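Local coordinates for protein pyruvate kinase (Pyrobaculum aerophilum, PDB 3QTG) that catalyses the last step of glycolysis, the transfer of a phosphoryl group from phosphoenolpyruvate to ADP to give pyruvate and ATP, with the help of a divalent metal cation, at residues E182-E185 with A186-I190; A387-I390 with A391-R394; P404-R407 with V408-L412. All coordinates share one frame; numbering follows the deposited sequence.

Interaction 1: E182-E185 with A186-I190; sequences EDVE and ALKAI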
loop_
_atom_site.group_PDB
_atom_site.type_symbol
_atom_site.label_atom_id
_atom_site.label_comp_id
_atom_site.label_asym_id
_atom_site.label_seq_id
_atom_site.Cartn_x
_atom_site.Cartn_y
_atom_site.Cartn_z
ATOM N N GLU A 182 -28.697 6.467 -44.360
ATOM C CA GLU A 182 -27.489 6.484 -45.192
ATOM C C GLU A 182 -26.435 5.464 -44.716
ATOM O O GLU A 182 -25.627 4.974 -45.519
ATOM C CB GLU A 182 -26.871 7.888 -45.219
ATOM C CG GLU A 182 -27.791 9.020 -45.690
ATOM C CD GLU A 182 -28.723 9.556 -44.590
ATOM O OE1 GLU A 182 -29.950 9.647 -44.851
ATOM O OE2 GLU A 182 -28.241 9.886 -43.476
ATOM N N ASP A 183 -26.430 5.163 -43.418
ATOM C CA ASP A 183 -25.524 4.148 -42.876
ATOM C C ASP A 183 -25.987 2.754 -43.312
ATOM O O ASP A 183 -25.192 1.955 -43.822
ATOM C CB ASP A 183 -25.430 4.249 -41.342
ATOM C CG ASP A 183 -24.665 5.496 -40.868
ATOM O OD1 ASP A 183 -23.947 6.121 -41.683
ATOM O OD2 ASP A 183 -24.786 5.846 -39.671
ATOM N N VAL A 184 -27.280 2.493 -43.106
ATOM C CA VAL A 184 -27.970 1.293 -43.591
ATOM C C VAL A 184 -27.646 1.038 -45.069
ATOM O O VAL A 184 -27.288 -0.078 -45.439
ATOM C CB VAL A 184 -29.509 1.408 -43.375
ATOM C CG1 VAL A 184 -30.264 0.262 -44.059
ATOM C CG2 VAL A 184 -29.850 1.456 -41.882
ATOM N N GLU A 185 -27.752 2.084 -45.894
ATOM C CA GLU A 185 -27.430 2.018 -47.319
ATOM C C GLU A 185 -25.958 1.701 -47.577
ATOM O O GLU A 185 -25.647 0.893 -48.446
ATOM C CB GLU A 185 -27.811 3.330 -48.032
ATOM C CG GLU A 185 -29.329 3.595 -48.173
ATOM C CD GLU A 185 -29.660 4.851 -49.007
ATOM O OE1 GLU A 185 -30.379 4.695 -50.026
ATOM O OE2 GLU A 185 -29.217 5.981 -48.653
ATOM N N ALA A 186 -25.057 2.347 -46.834
ATOM C CA ALA A 186 -23.613 2.135 -46.999
ATOM C C ALA A 186 -23.158 0.740 -46.567
ATOM O O ALA A 186 -22.267 0.152 -47.179
ATOM C CB ALA A 186 -22.815 3.227 -46.255
ATOM N N LEU A 187 -23.782 0.201 -45.526
ATOM C CA LEU A 187 -23.453 -1.145 -45.055
ATOM C C LEU A 187 -23.899 -2.273 -46.004
ATOM O O LEU A 187 -23.210 -3.298 -46.130
ATOM C CB LEU A 187 -23.971 -1.360 -43.630
ATOM C CG LEU A 187 -22.971 -1.281 -42.454
ATOM C CD1 LEU A 187 -21.561 -0.814 -42.828
ATOM C CD2 LEU A 187 -23.520 -0.471 -41.299
ATOM N N LYS A 188 -25.035 -2.117 -46.678
ATOM C CA LYS A 188 -25.409 -3.182 -47.611
ATOM C C LYS A 188 -24.734 -3.046 -48.973
ATOM O O LYS A 188 -24.477 -4.048 -49.638
ATOM C CB LYS A 188 -26.920 -3.458 -47.692
ATOM C CG LYS A 188 -27.840 -2.324 -47.379
ATOM C CD LYS A 188 -29.106 -2.885 -46.757
ATOM C CE LYS A 188 -30.316 -2.028 -47.091
ATOM N NZ LYS A 188 -31.589 -2.725 -46.742
ATOM N N ALA A 189 -24.381 -1.823 -49.343
ATOM C CA ALA A 189 -23.553 -1.585 -50.523
ATOM C C ALA A 189 -22.218 -2.320 -50.438
ATOM O O ALA A 189 -21.667 -2.741 -51.456
ATOM C CB ALA A 189 -23.312 -0.089 -50.707
ATOM N N ILE A 190 -21.708 -2.473 -49.216
ATOM C CA ILE A 190 -20.363 -3.008 -48.975
ATOM C C ILE A 190 -20.407 -4.449 -48.449
ATOM O O ILE A 190 -19.389 -5.132 -48.397
ATOM C CB ILE A 190 -19.531 -2.023 -48.077
ATOM C CG1 ILE A 190 -18.817 -0.988 -48.952
ATOM C CG2 ILE A 190 -18.521 -2.724 -47.192
ATOM C CD1 ILE A 190 -19.546 0.352 -49.046
#

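Interaction 2: A387-I390 with A391-R394; sequences ARRI and AKFR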
loop_
_atom_site.group_PDB
_atom_site.type_symbol
_atom_site.label_atom_id
_atom_site.label_comp_id
_atom_site.label_asym_id
_atom_site.label_seq_id
_atom_site.Cartn_x
_atom_site.Cartn_y
_atom_site.Cartn_z
ATOM N N ALA A 387 -6.258 -13.137 -25.249
ATOM C CA ALA A 387 -5.257 -12.172 -25.723
ATOM C C ALA A 387 -5.667 -10.760 -25.346
ATOM O O ALA A 387 -4.874 -10.006 -24.783
ATOM C CB ALA A 387 -5.065 -12.286 -27.232
ATOM N N ARG A 388 -6.917 -10.413 -25.651
ATOM C CA ARG A 388 -7.525 -9.157 -25.188
ATOM C C ARG A 388 -7.566 -8.983 -23.662
ATOM O O ARG A 388 -7.332 -7.882 -23.155
ATOM C CB ARG A 388 -8.937 -9.004 -25.759
ATOM C CG ARG A 388 -8.953 -8.611 -27.245
ATOM C CD ARG A 388 -10.395 -8.603 -27.783
ATOM N NE ARG A 388 -10.427 -8.675 -29.246
ATOM C CZ ARG A 388 -10.549 -7.604 -30.025
ATOM N NH1 ARG A 388 -10.664 -6.390 -29.478
ATOM N NH2 ARG A 388 -10.571 -7.737 -31.348
ATOM N N ARG A 389 -7.884 -10.044 -22.927
ATOM C CA ARG A 389 -7.913 -9.919 -21.479
ATOM C C ARG A 389 -6.504 -9.620 -20.920
ATOM O O ARG A 389 -6.361 -8.876 -19.969
ATOM C CB ARG A 389 -8.530 -11.152 -20.826
ATOM C CG ARG A 389 -8.728 -11.004 -19.314
ATOM C CD ARG A 389 -9.256 -12.279 -18.660
ATOM N NE ARG A 389 -10.296 -12.915 -19.459
ATOM C CZ ARG A 389 -11.575 -12.563 -19.467
ATOM N NH1 ARG A 389 -12.427 -13.211 -20.264
ATOM N NH2 ARG A 389 -12.009 -11.569 -18.692
ATOM N N ILE A 390 -5.475 -10.185 -21.529
ATOM C CA ILE A 390 -4.101 -9.894 -21.128
ATOM C C ILE A 390 -3.750 -8.449 -21.448
ATOM O O ILE A 390 -3.213 -7.743 -20.587
ATOM C CB ILE A 390 -3.065 -10.880 -21.764
ATOM C CG1 ILE A 390 -3.061 -12.207 -20.984
ATOM C CG2 ILE A 390 -1.651 -10.270 -21.761
ATOM C CD1 ILE A 390 -2.640 -13.386 -21.805
ATOM N N ALA A 391 -4.060 -8.025 -22.677
ATOM C CA ALA A 391 -3.741 -6.669 -23.143
ATOM C C ALA A 391 -4.297 -5.566 -22.269
ATOM O O ALA A 391 -3.652 -4.525 -22.091
ATOM C CB ALA A 391 -4.180 -6.463 -24.602
ATOM N N LYS A 392 -5.492 -5.772 -21.723
ATOM C CA LYS A 392 -6.142 -4.682 -20.977
ATOM C C LYS A 392 -5.414 -4.367 -19.691
ATOM O O LYS A 392 -5.616 -3.298 -19.125
ATOM C CB LYS A 392 -7.620 -4.963 -20.704
ATOM C CG LYS A 392 -7.890 -6.005 -19.654
ATOM C CD LYS A 392 -9.361 -6.363 -19.629
ATOM C CE LYS A 392 -9.676 -7.076 -18.333
ATOM N NZ LYS A 392 -11.073 -7.528 -18.325
ATOM N N PHE A 393 -4.572 -5.302 -19.226
ATOM C CA PHE A 393 -3.769 -5.048 -18.032
ATOM C C PHE A 393 -2.452 -4.422 -18.397
ATOM O O PHE A 393 -1.612 -4.253 -17.533
ATOM C CB PHE A 393 -3.572 -6.320 -17.180
ATOM C CG PHE A 393 -4.851 -6.815 -16.559
ATOM C CD1 PHE A 393 -5.384 -6.187 -15.436
ATOM C CD2 PHE A 393 -5.542 -7.879 -17.128
ATOM C CE1 PHE A 393 -6.583 -6.640 -14.877
ATOM C CE2 PHE A 393 -6.714 -8.335 -16.578
ATOM C CZ PHE A 393 -7.230 -7.714 -15.440
ATOM N N ARG A 394 -2.269 -4.089 -19.679
ATOM C CA ARG A 394 -1.142 -3.255 -20.115
ATOM C C ARG A 394 0.243 -3.867 -19.828
ATOM O O ARG A 394 1.096 -3.246 -19.172
ATOM C CB ARG A 394 -1.272 -1.819 -19.565
ATOM C CG ARG A 394 -2.472 -1.020 -20.161
ATOM C CD ARG A 394 -2.339 -0.913 -21.673
ATOM N NE ARG A 394 -3.323 -0.055 -22.358
ATOM C CZ ARG A 394 -4.405 -0.511 -22.969
ATOM N NH1 ARG A 394 -4.651 -1.805 -22.921
ATOM N NH2 ARG A 394 -5.248 0.322 -23.617
#

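Interaction 3: P404-R407 with V408-L412; sequences PNVR and VARSL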
loop_
_atom_site.group_PDB
_atom_site.type_symbol
_atom_site.label_atom_id
_atom_site.label_comp_id
_atom_site.label_asym_id
_atom_site.label_seq_id
_atom_site.Cartn_x
_atom_site.Cartn_y
_atom_site.Cartn_z
ATOM N N PRO A 404 -5.451 -19.713 -34.953
ATOM C CA PRO A 404 -5.699 -20.391 -36.253
ATOM C C PRO A 404 -6.684 -19.656 -37.175
ATOM O O PRO A 404 -6.983 -20.130 -38.272
ATOM C CB PRO A 404 -6.276 -21.755 -35.836
ATOM C CG PRO A 404 -6.852 -21.536 -34.439
ATOM C CD PRO A 404 -6.313 -20.238 -33.873
ATOM N N ASN A 405 -7.206 -18.521 -36.714
ATOM C CA ASN A 405 -8.184 -17.747 -37.463
ATOM C C ASN A 405 -7.545 -16.443 -37.921
ATOM O O ASN A 405 -7.100 -15.628 -37.102
ATOM C CB ASN A 405 -9.428 -17.484 -36.602
ATOM C CG ASN A 405 -10.570 -16.811 -37.374
ATOM O OD1 ASN A 405 -10.448 -16.461 -38.559
ATOM N ND2 ASN A 405 -11.694 -16.636 -36.698
ATOM N N VAL A 406 -7.484 -16.258 -39.235
ATOM C CA VAL A 406 -6.877 -15.058 -39.817
ATOM C C VAL A 406 -7.686 -13.806 -39.466
ATOM O O VAL A 406 -7.122 -12.742 -39.248
ATOM C CB VAL A 406 -6.641 -15.211 -41.359
ATOM C CG1 VAL A 406 -7.958 -15.279 -42.119
ATOM C CG2 VAL A 406 -5.755 -14.084 -41.891
ATOM N N ARG A 407 -9.004 -13.956 -39.368
ATOM C CA ARG A 407 -9.873 -12.853 -38.967
ATOM C C ARG A 407 -9.644 -12.388 -37.509
ATOM O O ARG A 407 -9.786 -11.201 -37.200
ATOM C CB ARG A 407 -11.341 -13.191 -39.226
ATOM C CG ARG A 407 -11.670 -13.250 -40.706
ATOM C CD ARG A 407 -13.105 -13.716 -40.968
ATOM N NE ARG A 407 -14.052 -12.617 -40.770
ATOM C CZ ARG A 407 -15.353 -12.664 -41.051
ATOM N NH1 ARG A 407 -15.909 -13.771 -41.550
ATOM N NH2 ARG A 407 -16.107 -11.596 -40.824
ATOM N N VAL A 408 -9.306 -13.322 -36.627
ATOM C CA VAL A 408 -8.883 -12.976 -35.260
ATOM C C VAL A 408 -7.536 -12.229 -35.269
ATOM O O VAL A 408 -7.386 -11.189 -34.614
ATOM C CB VAL A 408 -8.836 -14.236 -34.314
ATOM C CG1 VAL A 408 -8.293 -13.857 -32.945
ATOM C CG2 VAL A 408 -10.233 -14.860 -34.151
ATOM N N ALA A 409 -6.568 -12.721 -36.042
ATOM C CA ALA A 409 -5.280 -12.029 -36.145
ATOM C C ALA A 409 -5.440 -10.560 -36.553
ATOM O O ALA A 409 -4.784 -9.685 -35.998
ATOM C CB ALA A 409 -4.333 -12.760 -37.108
ATOM N N ARG A 410 -6.309 -10.312 -37.533
ATOM C CA ARG A 410 -6.575 -8.966 -38.017
ATOM C C ARG A 410 -7.216 -8.073 -36.955
ATOM O O ARG A 410 -6.917 -6.898 -36.869
ATOM C CB ARG A 410 -7.479 -9.040 -39.240
ATOM C CG ARG A 410 -6.775 -9.544 -40.494
ATOM C CD ARG A 410 -7.803 -10.000 -41.523
ATOM N NE ARG A 410 -7.173 -10.552 -42.711
ATOM C CZ ARG A 410 -7.827 -11.172 -43.700
ATOM N NH1 ARG A 410 -9.153 -11.330 -43.665
ATOM N NH2 ARG A 410 -7.146 -11.649 -44.732
ATOM N N SER A 411 -8.134 -8.634 -36.180
ATOM C CA SER A 411 -8.821 -7.900 -35.139
ATOM C C SER A 411 -7.811 -7.398 -34.088
ATOM O O SER A 411 -7.867 -6.242 -33.660
ATOM C CB SER A 411 -9.850 -8.832 -34.497
ATOM O OG SER A 411 -10.854 -8.119 -33.817
ATOM N N LEU A 412 -6.862 -8.260 -33.726
ATOM C CA LEU A 412 -5.931 -8.017 -32.612
ATOM C C LEU A 412 -4.783 -7.077 -32.994
ATOM O O LEU A 412 -4.062 -6.567 -32.142
ATOM C CB LEU A 412 -5.376 -9.355 -32.101
ATOM C CG LEU A 412 -6.416 -10.361 -31.632
ATOM C CD1 LEU A 412 -5.716 -11.631 -31.175
ATOM C CD2 LEU A 412 -7.301 -9.769 -30.512
#

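Interaction 1: E182-E185 with A186-I190
Val184 and Lys188, one helical turn apart, leave the helix alongside each other in the same direction, CG1 of the valine touching CE of the lysine at 3.8 Å. The valine turns this methyl anti to its own backbone nitrogen (chi1 172°), which sets it alongside the aliphatic part of the lysine. The lysine chain is bent at chi2 and chi3, and its CG lies 3.0 Å from Val184 O, the oxygen that accepts from Lys188 N at 3.3 Å. Leu187, buried, has CB 3.5 Å from Asp183 O, while Leu187 N makes the shortest of the four backbone bonds, 2.8 Å to Asp183 O and almost in line with the carbonyl bond. Ala186 N reaches Glu182 O at 3.0 Å from above the carbonyl plane, and the small CB of Ala186 rests 3.4 Å from Glu182 O. Ala189 N bonds to Glu185 O in the same i to i+4 pattern. Outside this turn, Val184 and Leu187 pack on Leu217 of helix 208-220, and Asp183 uses OD1 to accept from Gly83 N, tying the helix to the loop after barrel strand 76-80. The side chain of Ala186 comes close to that of Leu49, which by similarity belongs to the ATP site. The arrangement is an amphipathic alpha-helix with i to i+4 bonding and side-chain contact, one of the outer helices of the pyruvate kinase TIM barrel.

Interaction 2: A387-I390 with A391-R394
This is a local contact at the C-terminal end of helix 385-391 in the alpha/beta domain, where the helix gives way to a type I beta turn from Ala391 to Arg394. Ala391 N and Lys392 N still bond one turn back, to Ala387 O and Arg388 O, but Phe393 N reaches only three residues back, to Ile390 O at 3.1 Å. Arg389 and Lys392 run alongside each other, Arg389 CG 4.2 Å from Lys392 CE. The lysine CG is flanked by the backbone N and C (chi1 73°), and the extended chain beyond it passes Arg389 O. The two cationic ends, Arg389 NH2 and Lys392 NZ, are 4.2 Å apart, a closeness that the shared OD1 of Asp360, salt-bridged to both, probably makes tolerable. With an alanine here the ammonium is gone, and Asp360, left with Arg389 from this turn, would probably be less firmly fixed. The Phe393 ring brings CD2 to 3.1 Å from Arg389 O and packs on Ala363 of helix 358-373. Arg394, salt-bridged to Asp317 and bonded through NE to Gly315 O, folds back on the turn: its NH1, 3.0 Å away, and its backbone N grip Ala391 O from opposite faces of the carbonyl plane.

Interaction 3: P404-R407 with V408-L412
The guanidinium of Arg410 carries the CG2 methyl of Val406 over one face, 3.6 Å above its plane and shifted toward the rim, with NE the nearest of its atoms to that methyl at 3.9 Å. CG of Arg407 approaches the same group obliquely. Val406 places CG2 anti to its backbone nitrogen, beside the carbonyl carbon. The side chains of Val406 and Arg410 cross at a slant, and the arginine passes along Val406 O, with CG 3.4 Å from it. NE of Arg410 is engaged by Glu68 of the barrel domain in a salt bridge. The side chains of Asn405 and Val408 cross at about a right angle, ND2 lying 3.4 Å from Val408 CG2. Asn405 is the N-cap of helix 406-412, the crossover helix of the beta-alpha-beta unit formed with strands 399-403 and 418-422. It is modelled in two conformers, and its side-chain contacts here belong to the one described. In that conformer CG is anti to the backbone nitrogen (chi1 -173°) and OD1 accepts from Arg407 N at 3.0 Å, the donor standing above the amide plane with an N-H...O angle of 139°. The main-chain O of Asn405 takes Ala409 N at 3.1 Å, and one residue thus supplies acceptors to two amides of the first turn. The series continues with Arg410 N on Val406 O, then Ser411 N on Arg407 O at 3.2 Å. On the strand side, Val408 and Ala409 pack against Thr403. Arg407 turns its NH1 to a salt bridge with Asp195, a second ionic link to the barrel domain.

Along the chain the three contacts come in series, each local to one short helix and its end residues. Interaction 1 lies on helix 181-190 of the TIM barrel; interactions 2 and 3 lie on helix 385-391 with its following turn and on helix 406-412, joined through strand 399-403 of the mixed sheet of the alpha/beta domain. These two touch, Arg388 NE lying 3.5 Å from Leu412 CD2, with centres about 16 Å apart. Interaction 1 stays separate: its nearest atoms are about 10 Å from interaction 3 and about 17 Å from interaction 2. Salt bridges from 387-394 and 404-412 to barrel-domain residues probably help hold the domains together, whereas 182-190 lies beside the predicted nucleotide site.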